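Local coordinates for flap endonuclease 1 (Methanocaldococcus jannaschii, PDB 1A76), which cuts 5'-flap DNA structures in replication and repair, with both flap endonuclease and 5'-3' exonuclease activity that depends on magnesium, at residues Glu202-Leu207 with Asp212-Ile217; Ile217-Gly222 with Glu260-Phe265; Asp7-Asn12 with Ile233-Ala238; Ile76-Gly81 with Ser158-Lys163. One frame throughout, in Å; residues are numbered along the deposited sequence.

Interaction 1: residues Glu202-Leu207 with Asp212-Ile217; sequences EVLEDL and DDLIDI
Leu214 contributes most to the small interface between helices 200-207 and 211-221, meeting Val203 and Leu204 through a single methyl group. With CG anti to the backbone N (chi1 -174°), its isobutyl group extends from the second helix, and CD2 lies 4.2 Å from Leu204 CD2. The two leucine side chains cross at about a right angle, so methyl meets methyl instead of the branches lying alongside one another. Leu204 starts from a CB that does not aim at the opposite helix; its CG, anti to the carbonyl carbon, carries the branched end nearer. The same Leu214 methyl also approaches Val203, CG1 to CD2 at 4.4 Å, so it faces two residues of one helical turn. No hydrogen bond joins the segments, and the packing is light, with 117 Å² buried in all. Phe5, from the N-terminal loop, touches Leu214 as well, while Leu207 turns its side chain onto Phe235 of helix 235-244. Residues 208-210 link the two consecutive I-domain helices in a short turn, and helix 211-221 is probably the first helix of the helix-hairpin-helix part of the FEN1 helix-three-turn-helix region.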
loop_
_atom_site.group_PDB
_atom_site.type_symbol
_atom_site.label_atom_id
_atom_site.label_comp_id
_atom_site.label_asym_id
_atom_site.label_seq_id
_atom_site.Cartn_x
_atom_site.Cartn_y
_atom_site.Cartn_z
ATOM N N GLU A 202 20.816 -1.411 5.513
ATOM C CA GLU A 202 21.372 -2.746 5.676
ATOM C C GLU A 202 21.399 -3.510 4.351
ATOM O O GLU A 202 22.386 -4.185 4.042
ATOM C CB GLU A 202 20.571 -3.536 6.709
ATOM C CG GLU A 202 20.591 -5.041 6.481
ATOM C CD GLU A 202 20.159 -5.817 7.708
ATOM O OE1 GLU A 202 18.993 -5.665 8.124
ATOM O OE2 GLU A 202 20.985 -6.576 8.259
ATOM N N VAL A 203 20.311 -3.414 3.582
ATOM C CA VAL A 203 20.215 -4.084 2.291
ATOM C C VAL A 203 21.374 -3.640 1.396
ATOM O O VAL A 203 22.110 -4.458 0.851
ATOM C CB VAL A 203 18.879 -3.745 1.551
ATOM C CG1 VAL A 203 18.887 -4.374 0.158
ATOM C CG2 VAL A 203 17.684 -4.269 2.331
ATOM N N LEU A 204 21.536 -2.328 1.258
ATOM C CA LEU A 204 22.588 -1.768 0.403
ATOM C C LEU A 204 24.018 -2.115 0.836
ATOM O O LEU A 204 24.849 -2.465 -0.005
ATOM C CB LEU A 204 22.415 -0.249 0.315
ATOM C CG LEU A 204 20.988 0.201 -0.013
ATOM C CD1 LEU A 204 20.947 1.698 -0.303
ATOM C CD2 LEU A 204 20.492 -0.595 -1.225
ATOM N N GLU A 205 24.301 -2.024 2.136
ATOM C CA GLU A 205 25.637 -2.330 2.647
ATOM C C GLU A 205 25.968 -3.817 2.499
ATOM O O GLU A 205 27.075 -4.179 2.084
ATOM C CB GLU A 205 25.760 -1.915 4.122
ATOM C CG GLU A 205 25.655 -0.396 4.372
ATOM C CD GLU A 205 26.915 0.385 4.015
ATOM O OE1 GLU A 205 27.836 -0.180 3.384
ATOM O OE2 GLU A 205 26.976 1.581 4.366
ATOM N N ASP A 206 25.008 -4.672 2.840
ATOM C CA ASP A 206 25.202 -6.116 2.739
ATOM C C ASP A 206 25.394 -6.605 1.309
ATOM O O ASP A 206 26.236 -7.464 1.065
ATOM C CB ASP A 206 24.023 -6.853 3.372
ATOM C CG ASP A 206 24.082 -6.838 4.879
ATOM O OD1 ASP A 206 24.886 -6.041 5.421
ATOM O OD2 ASP A 206 23.332 -7.608 5.518
ATOM N N LEU A 207 24.611 -6.064 0.376
ATOM C CA LEU A 207 24.705 -6.462 -1.030
ATOM C C LEU A 207 25.753 -5.648 -1.794
ATOM O O LEU A 207 26.103 -5.972 -2.929
ATOM C CB LEU A 207 23.341 -6.318 -1.720
ATOM C CG LEU A 207 22.278 -7.384 -1.409
ATOM C CD1 LEU A 207 20.983 -7.045 -2.131
ATOM C CD2 LEU A 207 22.757 -8.749 -1.851
ATOM N N ASP A 212 20.095 3.271 -6.458
ATOM C CA ASP A 212 19.943 3.292 -7.915
ATOM C C ASP A 212 20.165 1.883 -8.492
ATOM O O ASP A 212 19.440 1.471 -9.400
ATOM C CB ASP A 212 20.917 4.298 -8.551
ATOM C CG ASP A 212 20.430 5.751 -8.444
ATOM O OD1 ASP A 212 19.204 6.005 -8.370
ATOM O OD2 ASP A 212 21.297 6.652 -8.436
ATOM N N ASP A 213 21.152 1.154 -7.959
ATOM C CA ASP A 213 21.453 -0.232 -8.383
ATOM C C ASP A 213 20.268 -1.172 -8.051
ATOM O O ASP A 213 19.906 -2.049 -8.841
ATOM C CB ASP A 213 22.668 -0.784 -7.632
ATOM C CG ASP A 213 23.992 -0.203 -8.108
ATOM O OD1 ASP A 213 24.083 0.320 -9.240
ATOM O OD2 ASP A 213 24.948 -0.285 -7.323
ATOM N N LEU A 214 19.710 -1.015 -6.852
ATOM C CA LEU A 214 18.566 -1.833 -6.418
ATOM C C LEU A 214 17.374 -1.638 -7.361
ATOM O O LEU A 214 16.676 -2.598 -7.721
ATOM C CB LEU A 214 18.166 -1.468 -4.972
ATOM C CG LEU A 214 17.079 -2.319 -4.290
ATOM C CD1 LEU A 214 17.500 -3.789 -4.274
ATOM C CD2 LEU A 214 16.851 -1.818 -2.859
ATOM N N ILE A 215 17.154 -0.388 -7.765
ATOM C CA ILE A 215 16.076 -0.039 -8.687
ATOM C C ILE A 215 16.320 -0.738 -10.043
ATOM O O ILE A 215 15.387 -1.200 -10.696
ATOM C CB ILE A 215 16.019 1.510 -8.882
ATOM C CG1 ILE A 215 15.476 2.171 -7.615
ATOM C CG2 ILE A 215 15.107 1.890 -10.061
ATOM C CD1 ILE A 215 15.719 3.672 -7.547
ATOM N N ASP A 216 17.581 -0.824 -10.456
ATOM C CA ASP A 216 17.907 -1.481 -11.715
ATOM C C ASP A 216 17.546 -2.970 -11.603
ATOM O O ASP A 216 16.918 -3.531 -12.500
ATOM C CB ASP A 216 19.396 -1.301 -12.036
ATOM C CG ASP A 216 19.708 0.063 -12.657
ATOM O OD1 ASP A 216 18.769 0.824 -12.971
ATOM O OD2 ASP A 216 20.906 0.376 -12.831
ATOM N N ILE A 217 17.930 -3.601 -10.489
ATOM C CA ILE A 217 17.621 -5.010 -10.252
ATOM C C ILE A 217 16.098 -5.163 -10.345
ATOM O O ILE A 217 15.595 -6.082 -10.991
ATOM C CB ILE A 217 18.093 -5.477 -8.843
ATOM C CG1 ILE A 217 19.619 -5.540 -8.794
ATOM C CG2 ILE A 217 17.521 -6.860 -8.528
ATOM C CD1 ILE A 217 20.180 -5.566 -7.385
#

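Interaction 2: residues Ile217-Gly222 with Glu260-Phe265; sequences IAIFMG and EIKRIF
Ile219 packs against Ile261 and Lys262 where helix 211-221, probably the first helix of the helix-hairpin-helix part of the FEN1 helix-three-turn-helix region, meets helix 258-266. The contact is apolar throughout. Ile219 puts its longer branch into it: CG1, anti to the carbonyl carbon (chi1 -71°), and CD1 beyond it both lie 4.1 Å from Ile261 CG2, so one methyl of Ile261 rests along the end of the branch. These two side chains cross obliquely. Leu251 of helix 247-254 also touches Ile219, placing this isoleucine among three helices.

A second apolar element is the aliphatic part of Lys262, which borders the contact and crosses Ile219 at about a right angle. Its chain bends at chi3 and leads away, and the polar end is held within its own helix, NZ forming a salt bridge with Asp259 while the lysine also makes a cation-pi interaction with Tyr258.

Backbone bonds order each side separately, and none passes between the segments. Gly222, with positive phi (115°), is where the chain leaves the helix, shortly before the metal ligand Asp224; its N still donates to Ala218 O at 2.7 Å. About a right angle round from Ile261 CG2, Ile219 CD1 also meets Lys262 CG at 4.1 Å.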
loop_
_atom_site.group_PDB
_atom_site.type_symbol
_atom_site.label_atom_id
_atom_site.label_comp_id
_atom_site.label_asym_id
_atom_site.label_seq_id
_atom_site.Cartn_x
_atom_site.Cartn_y
_atom_site.Cartn_z
ATOM N N ILE A 217 17.930 -3.601 -10.489
ATOM C CA ILE A 217 17.621 -5.010 -10.252
ATOM C C ILE A 217 16.098 -5.163 -10.345
ATOM O O ILE A 217 15.595 -6.082 -10.991
ATOM C CB ILE A 217 18.093 -5.477 -8.843
ATOM C CG1 ILE A 217 19.619 -5.540 -8.794
ATOM C CG2 ILE A 217 17.521 -6.860 -8.528
ATOM C CD1 ILE A 217 20.180 -5.566 -7.385
ATOM N N ALA A 218 15.374 -4.236 -9.720
ATOM C CA ALA A 218 13.919 -4.248 -9.744
ATOM C C ALA A 218 13.395 -4.157 -11.172
ATOM O O ALA A 218 12.471 -4.883 -11.563
ATOM C CB ALA A 218 13.373 -3.087 -8.919
ATOM N N ILE A 219 13.977 -3.253 -11.957
ATOM C CA ILE A 219 13.544 -3.089 -13.334
ATOM C C ILE A 219 13.771 -4.386 -14.116
ATOM O O ILE A 219 12.891 -4.803 -14.868
ATOM C CB ILE A 219 14.256 -1.883 -13.995
ATOM C CG1 ILE A 219 13.712 -0.578 -13.377
ATOM C CG2 ILE A 219 14.006 -1.866 -15.494
ATOM C CD1 ILE A 219 14.490 0.678 -13.758
ATOM N N PHE A 220 14.927 -5.027 -13.928
ATOM C CA PHE A 220 15.235 -6.302 -14.600
ATOM C C PHE A 220 14.187 -7.348 -14.258
ATOM O O PHE A 220 13.702 -8.079 -15.124
ATOM C CB PHE A 220 16.584 -6.873 -14.133
ATOM C CG PHE A 220 17.763 -6.428 -14.953
ATOM C CD1 PHE A 220 17.898 -6.827 -16.279
ATOM C CD2 PHE A 220 18.760 -5.644 -14.383
ATOM C CE1 PHE A 220 19.012 -6.453 -17.025
ATOM C CE2 PHE A 220 19.874 -5.266 -15.117
ATOM C CZ PHE A 220 19.999 -5.674 -16.446
ATOM N N MET A 221 13.865 -7.445 -12.976
ATOM C CA MET A 221 12.905 -8.440 -12.528
ATOM C C MET A 221 11.515 -8.078 -13.004
ATOM O O MET A 221 10.705 -8.958 -13.281
ATOM C CB MET A 221 12.946 -8.552 -11.004
ATOM C CG MET A 221 14.269 -9.128 -10.483
ATOM S SD MET A 221 14.435 -9.024 -8.692
ATOM C CE MET A 221 13.190 -10.164 -8.149
ATOM N N GLY A 222 11.257 -6.779 -13.111
ATOM C CA GLY A 222 9.964 -6.301 -13.571
ATOM C C GLY A 222 9.209 -5.535 -12.503
ATOM O O GLY A 222 8.952 -6.065 -11.413
ATOM N N GLU A 260 12.297 7.009 -17.669
ATOM C CA GLU A 260 11.024 7.452 -17.137
ATOM C C GLU A 260 10.668 6.650 -15.884
ATOM O O GLU A 260 10.200 7.209 -14.894
ATOM C CB GLU A 260 9.934 7.281 -18.204
ATOM C CG GLU A 260 9.968 8.325 -19.330
ATOM C CD GLU A 260 11.237 8.276 -20.189
ATOM O OE1 GLU A 260 11.767 7.174 -20.472
ATOM O OE2 GLU A 260 11.703 9.364 -20.591
ATOM N N ILE A 261 10.896 5.339 -15.933
ATOM C CA ILE A 261 10.592 4.462 -14.808
ATOM C C ILE A 261 11.442 4.866 -13.605
ATOM O O ILE A 261 10.939 4.953 -12.479
ATOM C CB ILE A 261 10.871 2.973 -15.166
ATOM C CG1 ILE A 261 9.939 2.524 -16.291
ATOM C CG2 ILE A 261 10.666 2.079 -13.942
ATOM C CD1 ILE A 261 10.428 1.289 -17.016
ATOM N N LYS A 262 12.725 5.115 -13.856
ATOM C CA LYS A 262 13.655 5.534 -12.818
ATOM C C LYS A 262 13.142 6.800 -12.137
ATOM O O LYS A 262 13.151 6.906 -10.911
ATOM C CB LYS A 262 15.037 5.811 -13.425
ATOM C CG LYS A 262 15.837 4.555 -13.749
ATOM C CD LYS A 262 17.290 4.876 -14.072
ATOM C CE LYS A 262 17.414 5.742 -15.327
ATOM N NZ LYS A 262 18.798 5.778 -15.906
ATOM N N ARG A 263 12.703 7.759 -12.942
ATOM C CA ARG A 263 12.201 9.018 -12.411
ATOM C C ARG A 263 10.970 8.827 -11.527
ATOM O O ARG A 263 10.739 9.613 -10.614
ATOM C CB ARG A 263 11.891 9.990 -13.553
ATOM C CG ARG A 263 12.917 11.113 -13.670
ATOM C CD ARG A 263 12.689 11.991 -14.902
ATOM N NE ARG A 263 13.150 11.364 -16.142
ATOM C CZ ARG A 263 14.401 11.403 -16.588
ATOM N NH1 ARG A 263 15.339 12.039 -15.901
ATOM N NH2 ARG A 263 14.713 10.807 -17.731
ATOM N N ILE A 264 10.188 7.783 -11.797
ATOM C CA ILE A 264 9.004 7.491 -10.990
ATOM C C ILE A 264 9.432 7.181 -9.550
ATOM O O ILE A 264 8.788 7.616 -8.599
ATOM C CB ILE A 264 8.208 6.270 -11.543
ATOM C CG1 ILE A 264 7.079 6.751 -12.465
ATOM C CG2 ILE A 264 7.610 5.456 -10.379
ATOM C CD1 ILE A 264 6.916 5.935 -13.722
ATOM N N PHE A 265 10.522 6.429 -9.398
ATOM C CA PHE A 265 11.012 6.061 -8.071
ATOM C C PHE A 265 11.849 7.143 -7.406
ATOM O O PHE A 265 11.783 7.317 -6.195
ATOM C CB PHE A 265 11.841 4.766 -8.143
ATOM C CG PHE A 265 11.025 3.558 -8.482
ATOM C CD1 PHE A 265 10.171 2.986 -7.531
ATOM C CD2 PHE A 265 11.046 3.036 -9.770
ATOM C CE1 PHE A 265 9.343 1.918 -7.865
ATOM C CE2 PHE A 265 10.222 1.967 -10.115
ATOM C CZ PHE A 265 9.356 1.403 -9.148
#

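Interaction 3: residues Asp7-Asn12 with Ile233-Ala238; sequences DFIPKN and IGFKRA
Phe8, near the start of the chain, lies flat against Phe235 at the beginning of helix 235-244. Followed outward, its CB lies over the face of the Phe235 ring, at a separation too short to be taken literally. The next atom, CG, is 3.4 Å from Phe235 CG, and CD1 is 3.7 Å from Phe235 CD1. From there the Phe8 ring runs back over the root of its partner: CD2 approaches Phe235 CB at 3.5 Å, CE2 is 3.7 Å from the same CB, and at the tip CZ is still 4.0 Å from it. CE1 also nears that CB, and lies obliquely 4.5 Å from Lys236 CG.

In return, Phe235 CB covers a face of Phe8, 3.6 Å from the ring centroid, a CH-pi contact. The planes are nearly parallel (7°), and because the side chains slide past each other in opposite directions the rings form an offset pair with little overlap, centroids 4.7 Å apart. Phe235 reaches this place with CG anti to its own N (chi1 -171°). The face of Phe8 opposite Phe235 carries Asp7 OD1 near its rim.

Ile9 CG2 adds an oblique contact to Phe235, whose ring also touches Leu207, Ile217 and Met221. The arrangement seats the N-terminal loop of the N-domain on what is probably the second helix of the helix-hairpin-helix part of the helix-three-turn-helix region.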
loop_
_atom_site.group_PDB
_atom_site.type_symbol
_atom_site.label_atom_id
_atom_site.label_comp_id
_atom_site.label_asym_id
_atom_site.label_seq_id
_atom_site.Cartn_x
_atom_site.Cartn_y
_atom_site.Cartn_z
ATOM N N ASP A 7 13.712 -13.513 -0.870
ATOM C CA ASP A 7 14.828 -14.441 -0.739
ATOM C C ASP A 7 16.207 -13.837 -1.007
ATOM O O ASP A 7 17.220 -14.471 -0.741
ATOM C CB ASP A 7 14.601 -15.618 -1.701
ATOM C CG ASP A 7 15.613 -16.736 -1.521
ATOM O OD1 ASP A 7 16.696 -16.671 -2.145
ATOM O OD2 ASP A 7 15.320 -17.684 -0.759
ATOM N N PHE A 8 16.251 -12.609 -1.506
ATOM C CA PHE A 8 17.531 -12.010 -1.849
ATOM C C PHE A 8 18.042 -10.831 -1.050
ATOM O O PHE A 8 19.172 -10.408 -1.244
ATOM C CB PHE A 8 17.510 -11.656 -3.328
ATOM C CG PHE A 8 17.024 -12.776 -4.188
ATOM C CD1 PHE A 8 17.870 -13.837 -4.502
ATOM C CD2 PHE A 8 15.708 -12.802 -4.640
ATOM C CE1 PHE A 8 17.414 -14.916 -5.252
ATOM C CE2 PHE A 8 15.243 -13.874 -5.392
ATOM C CZ PHE A 8 16.101 -14.936 -5.698
ATOM N N ILE A 9 17.240 -10.300 -0.146
ATOM C CA ILE A 9 17.714 -9.171 0.633
ATOM C C ILE A 9 17.693 -9.452 2.123
ATOM O O ILE A 9 16.897 -10.262 2.600
ATOM C CB ILE A 9 16.877 -7.908 0.338
ATOM C CG1 ILE A 9 15.427 -8.128 0.762
ATOM C CG2 ILE A 9 16.924 -7.594 -1.155
ATOM C CD1 ILE A 9 14.524 -6.963 0.441
ATOM N N PRO A 10 18.606 -8.816 2.876
ATOM C CA PRO A 10 18.629 -9.032 4.327
ATOM C C PRO A 10 17.368 -8.480 4.984
ATOM O O PRO A 10 16.828 -7.462 4.563
ATOM C CB PRO A 10 19.897 -8.307 4.793
ATOM C CG PRO A 10 20.214 -7.319 3.702
ATOM C CD PRO A 10 19.691 -7.920 2.417
ATOM N N LYS A 11 16.878 -9.186 5.995
ATOM C CA LYS A 11 15.694 -8.754 6.723
ATOM C C LYS A 11 15.706 -9.469 8.052
ATOM O O LYS A 11 16.408 -10.463 8.212
ATOM C CB LYS A 11 14.422 -9.095 5.950
ATOM C CG LYS A 11 14.105 -10.568 5.904
ATOM C CD LYS A 11 14.310 -11.119 4.507
ATOM C CE LYS A 11 13.012 -11.134 3.736
ATOM N NZ LYS A 11 12.565 -9.742 3.484
ATOM N N ASN A 12 14.951 -8.961 9.017
ATOM C CA ASN A 12 14.922 -9.598 10.323
ATOM C C ASN A 12 13.541 -9.598 10.955
ATOM O O ASN A 12 12.764 -8.651 10.808
ATOM C CB ASN A 12 15.910 -8.905 11.268
ATOM C CG ASN A 12 17.349 -8.977 10.767
ATOM O OD1 ASN A 12 18.015 -10.003 10.904
ATOM N ND2 ASN A 12 17.830 -7.885 10.181
ATOM N N ILE A 233 15.232 -12.534 -16.747
ATOM C CA ILE A 233 16.333 -12.372 -15.802
ATOM C C ILE A 233 15.827 -12.231 -14.362
ATOM O O ILE A 233 14.948 -11.407 -14.076
ATOM C CB ILE A 233 17.186 -11.126 -16.153
ATOM C CG1 ILE A 233 17.980 -11.373 -17.441
ATOM C CG2 ILE A 233 18.154 -10.818 -15.031
ATOM C CD1 ILE A 233 18.301 -10.100 -18.203
ATOM N N GLY A 234 16.379 -13.046 -13.468
ATOM C CA GLY A 234 16.004 -13.000 -12.061
ATOM C C GLY A 234 16.919 -12.102 -11.225
ATOM O O GLY A 234 17.772 -11.392 -11.767
ATOM N N PHE A 235 16.764 -12.148 -9.902
ATOM C CA PHE A 235 17.565 -11.311 -9.016
ATOM C C PHE A 235 19.077 -11.564 -9.118
ATOM O O PHE A 235 19.863 -10.621 -9.232
ATOM C CB PHE A 235 17.094 -11.480 -7.561
ATOM C CG PHE A 235 17.720 -10.498 -6.597
ATOM C CD1 PHE A 235 19.023 -10.682 -6.141
ATOM C CD2 PHE A 235 17.008 -9.392 -6.142
ATOM C CE1 PHE A 235 19.611 -9.777 -5.243
ATOM C CE2 PHE A 235 17.587 -8.489 -5.246
ATOM C CZ PHE A 235 18.888 -8.682 -4.799
ATOM N N LYS A 236 19.469 -12.837 -9.089
ATOM C CA LYS A 236 20.868 -13.236 -9.159
ATOM C C LYS A 236 21.569 -12.722 -10.408
ATOM O O LYS A 236 22.661 -12.154 -10.325
ATOM C CB LYS A 236 20.980 -14.770 -9.116
ATOM C CG LYS A 236 21.116 -15.373 -7.728
ATOM C CD LYS A 236 21.953 -16.657 -7.764
ATOM C CE LYS A 236 23.250 -16.509 -6.973
ATOM N NZ LYS A 236 24.473 -16.682 -7.816
ATOM N N ARG A 237 20.950 -12.938 -11.569
ATOM C CA ARG A 237 21.536 -12.503 -12.833
ATOM C C ARG A 237 21.571 -10.984 -12.951
ATOM O O ARG A 237 22.533 -10.410 -13.463
ATOM C CB ARG A 237 20.753 -13.100 -14.012
ATOM C CG ARG A 237 21.105 -12.501 -15.369
ATOM C CD ARG A 237 22.514 -12.895 -15.864
ATOM N NE ARG A 237 22.714 -12.440 -17.241
ATOM C CZ ARG A 237 23.875 -12.036 -17.748
ATOM N NH1 ARG A 237 24.974 -12.025 -16.998
ATOM N NH2 ARG A 237 23.929 -11.617 -19.005
ATOM N N ALA A 238 20.523 -10.335 -12.461
ATOM C CA ALA A 238 20.423 -8.886 -12.511
ATOM C C ALA A 238 21.471 -8.246 -11.599
ATOM O O ALA A 238 22.118 -7.262 -11.967
ATOM C CB ALA A 238 19.021 -8.461 -12.106
#

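Interaction 4: residues Ile76-Gly81 with Ser158-Lys163; sequences IWVFDG and SYMAKK
Met160 fills the contact alone on the helix side, its sulfur and terminal methyl meeting Val78 and Ile76 of strand 74-79. The methyl CE lies 3.8 Å from Ile76 CG2 and 4.0 Å from Ile76 CD1, touching the ends of both branches of that side chain, which it crosses at a slant. The sulfur approaches Val78 tip to tip, SD to CG2 at 4.0 Å. A bend at chi3 (75°) turns the methyl off the line of the methionine chain, which lets SD and CE address two different residues of the strand. All three side chains are buried, and no hydrogen bond crosses between the segments.

In the next shell, Ser158 OG bonds to Glu154 O within the helix and to Ala176 O outside it. Asp80, just past the strand and a predicted ligand of the first magnesium ion, accepts a bond at OD1 from Gly153 N, tying the strand end to the helix start beside Glu152 and Glu154, which bind that magnesium ion. Strand 74-79 lies between strands 23-27 and 146-148 in the sheet; helix 153-162 packs on the face bearing Ile76 and Val78, while Trp77 and Phe79 turn to helices 28-38 and 129-142.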
loop_
_atom_site.group_PDB
_atom_site.type_symbol
_atom_site.label_atom_id
_atom_site.label_comp_id
_atom_site.label_asym_id
_atom_site.label_seq_id
_atom_site.Cartn_x
_atom_site.Cartn_y
_atom_site.Cartn_z
ATOM N N ILE A 76 -0.597 6.201 10.496
ATOM C CA ILE A 76 -1.195 7.228 9.675
ATOM C C ILE A 76 -1.425 6.462 8.377
ATOM O O ILE A 76 -0.502 5.845 7.837
ATOM C CB ILE A 76 -0.257 8.448 9.456
ATOM C CG1 ILE A 76 -0.928 9.426 8.491
ATOM C CG2 ILE A 76 1.108 7.994 8.940
ATOM C CD1 ILE A 76 -0.709 10.889 8.827
ATOM N N TRP A 77 -2.666 6.471 7.901
ATOM C CA TRP A 77 -3.022 5.756 6.689
ATOM C C TRP A 77 -2.749 6.582 5.436
ATOM O O TRP A 77 -3.079 7.768 5.364
ATOM C CB TRP A 77 -4.501 5.348 6.747
ATOM C CG TRP A 77 -4.745 4.193 7.664
ATOM C CD1 TRP A 77 -4.689 4.200 9.033
ATOM C CD2 TRP A 77 -5.054 2.847 7.282
ATOM N NE1 TRP A 77 -4.943 2.942 9.518
ATOM C CE2 TRP A 77 -5.172 2.093 8.469
ATOM C CE3 TRP A 77 -5.242 2.204 6.048
ATOM C CZ2 TRP A 77 -5.471 0.722 8.462
ATOM C CZ3 TRP A 77 -5.536 0.846 6.040
ATOM C CH2 TRP A 77 -5.651 0.118 7.241
ATOM N N VAL A 78 -2.137 5.948 4.447
ATOM C CA VAL A 78 -1.824 6.624 3.201
ATOM C C VAL A 78 -2.545 5.972 2.034
ATOM O O VAL A 78 -2.355 4.784 1.738
ATOM C CB VAL A 78 -0.309 6.618 2.927
ATOM C CG1 VAL A 78 0.006 7.536 1.775
ATOM C CG2 VAL A 78 0.442 7.071 4.154
ATOM N N PHE A 79 -3.374 6.764 1.360
ATOM C CA PHE A 79 -4.129 6.264 0.232
ATOM C C PHE A 79 -3.575 6.779 -1.086
ATOM O O PHE A 79 -2.801 7.735 -1.109
ATOM C CB PHE A 79 -5.601 6.620 0.419
ATOM C CG PHE A 79 -6.241 5.899 1.576
ATOM C CD1 PHE A 79 -6.770 4.614 1.410
ATOM C CD2 PHE A 79 -6.293 6.488 2.840
ATOM C CE1 PHE A 79 -7.340 3.926 2.484
ATOM C CE2 PHE A 79 -6.859 5.814 3.923
ATOM C CZ PHE A 79 -7.384 4.531 3.747
ATOM N N ASP A 80 -3.953 6.118 -2.175
ATOM C CA ASP A 80 -3.475 6.472 -3.508
ATOM C C ASP A 80 -4.132 7.726 -4.061
ATOM O O ASP A 80 -3.525 8.468 -4.838
ATOM C CB ASP A 80 -3.750 5.327 -4.498
ATOM C CG ASP A 80 -2.751 4.191 -4.391
ATOM O OD1 ASP A 80 -1.713 4.359 -3.736
ATOM O OD2 ASP A 80 -3.003 3.118 -4.968
ATOM N N GLY A 81 -5.370 7.978 -3.655
ATOM C CA GLY A 81 -6.074 9.119 -4.213
ATOM C C GLY A 81 -6.412 8.627 -5.610
ATOM O O GLY A 81 -5.857 9.081 -6.611
ATOM N N SER A 158 6.735 6.412 1.736
ATOM C CA SER A 158 8.187 6.347 1.785
ATOM C C SER A 158 8.756 7.728 2.104
ATOM O O SER A 158 9.646 7.863 2.954
ATOM C CB SER A 158 8.746 5.834 0.453
ATOM O OG SER A 158 8.194 4.563 0.138
ATOM N N TYR A 159 8.236 8.752 1.427
ATOM C CA TYR A 159 8.683 10.133 1.648
ATOM C C TYR A 159 8.509 10.549 3.112
ATOM O O TYR A 159 9.387 11.195 3.703
ATOM C CB TYR A 159 7.892 11.087 0.740
ATOM C CG TYR A 159 8.026 12.559 1.072
ATOM C CD1 TYR A 159 9.224 13.239 0.838
ATOM C CD2 TYR A 159 6.934 13.293 1.556
ATOM C CE1 TYR A 159 9.334 14.619 1.070
ATOM C CE2 TYR A 159 7.032 14.677 1.791
ATOM C CZ TYR A 159 8.236 15.327 1.541
ATOM O OH TYR A 159 8.359 16.680 1.756
ATOM N N MET A 160 7.374 10.187 3.700
ATOM C CA MET A 160 7.107 10.535 5.099
ATOM C C MET A 160 8.107 9.841 6.027
ATOM O O MET A 160 8.529 10.387 7.058
ATOM C CB MET A 160 5.680 10.136 5.474
ATOM C CG MET A 160 4.603 10.936 4.721
ATOM S SD MET A 160 2.981 10.137 4.589
ATOM C CE MET A 160 2.350 10.337 6.244
ATOM N N ALA A 161 8.487 8.626 5.660
ATOM C CA ALA A 161 9.438 7.869 6.467
ATOM C C ALA A 161 10.825 8.464 6.280
ATOM O O ALA A 161 11.575 8.625 7.238
ATOM C CB ALA A 161 9.424 6.399 6.059
ATOM N N LYS A 162 11.161 8.795 5.038
ATOM C CA LYS A 162 12.466 9.375 4.755
ATOM C C LYS A 162 12.650 10.670 5.549
ATOM O O LYS A 162 13.723 10.918 6.112
ATOM C CB LYS A 162 12.611 9.635 3.254
ATOM C CG LYS A 162 13.317 8.504 2.521
ATOM C CD LYS A 162 12.927 8.438 1.056
ATOM C CE LYS A 162 13.701 9.448 0.232
ATOM N NZ LYS A 162 12.789 10.210 -0.676
ATOM N N LYS A 163 11.596 11.477 5.616
ATOM C CA LYS A 163 11.636 12.746 6.349
ATOM C C LYS A 163 11.730 12.579 7.855
ATOM O O LYS A 163 12.027 13.535 8.565
ATOM C CB LYS A 163 10.391 13.575 6.058
ATOM C CG LYS A 163 10.199 13.944 4.604
ATOM C CD LYS A 163 9.393 15.222 4.491
ATOM C CE LYS A 163 8.105 15.138 5.276
ATOM N NZ LYS A 163 7.433 16.467 5.337
#

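Interactions 1, 2 and 3 form one continuous helical neighbourhood, with centres 9 to 15 Å apart, whereas interaction 4 lies 20 to 25 Å away, where helix 153-162 packs on the central sheet, and touches none of them. Helix 211-221 serves interactions 1 and 2, which share Ile217, and Phe235 of interaction 3 packs on that residue. Along the chain, interaction 4 closes first, then interaction 1 and interaction 2 follow; interaction 3 spans both interaction 4 and interaction 1 and crosses interaction 2. Interactions 3 and 4 each join N-domain to I-domain, so the two regions meet both at the sheet beside the metal site and at the helical side of the fold.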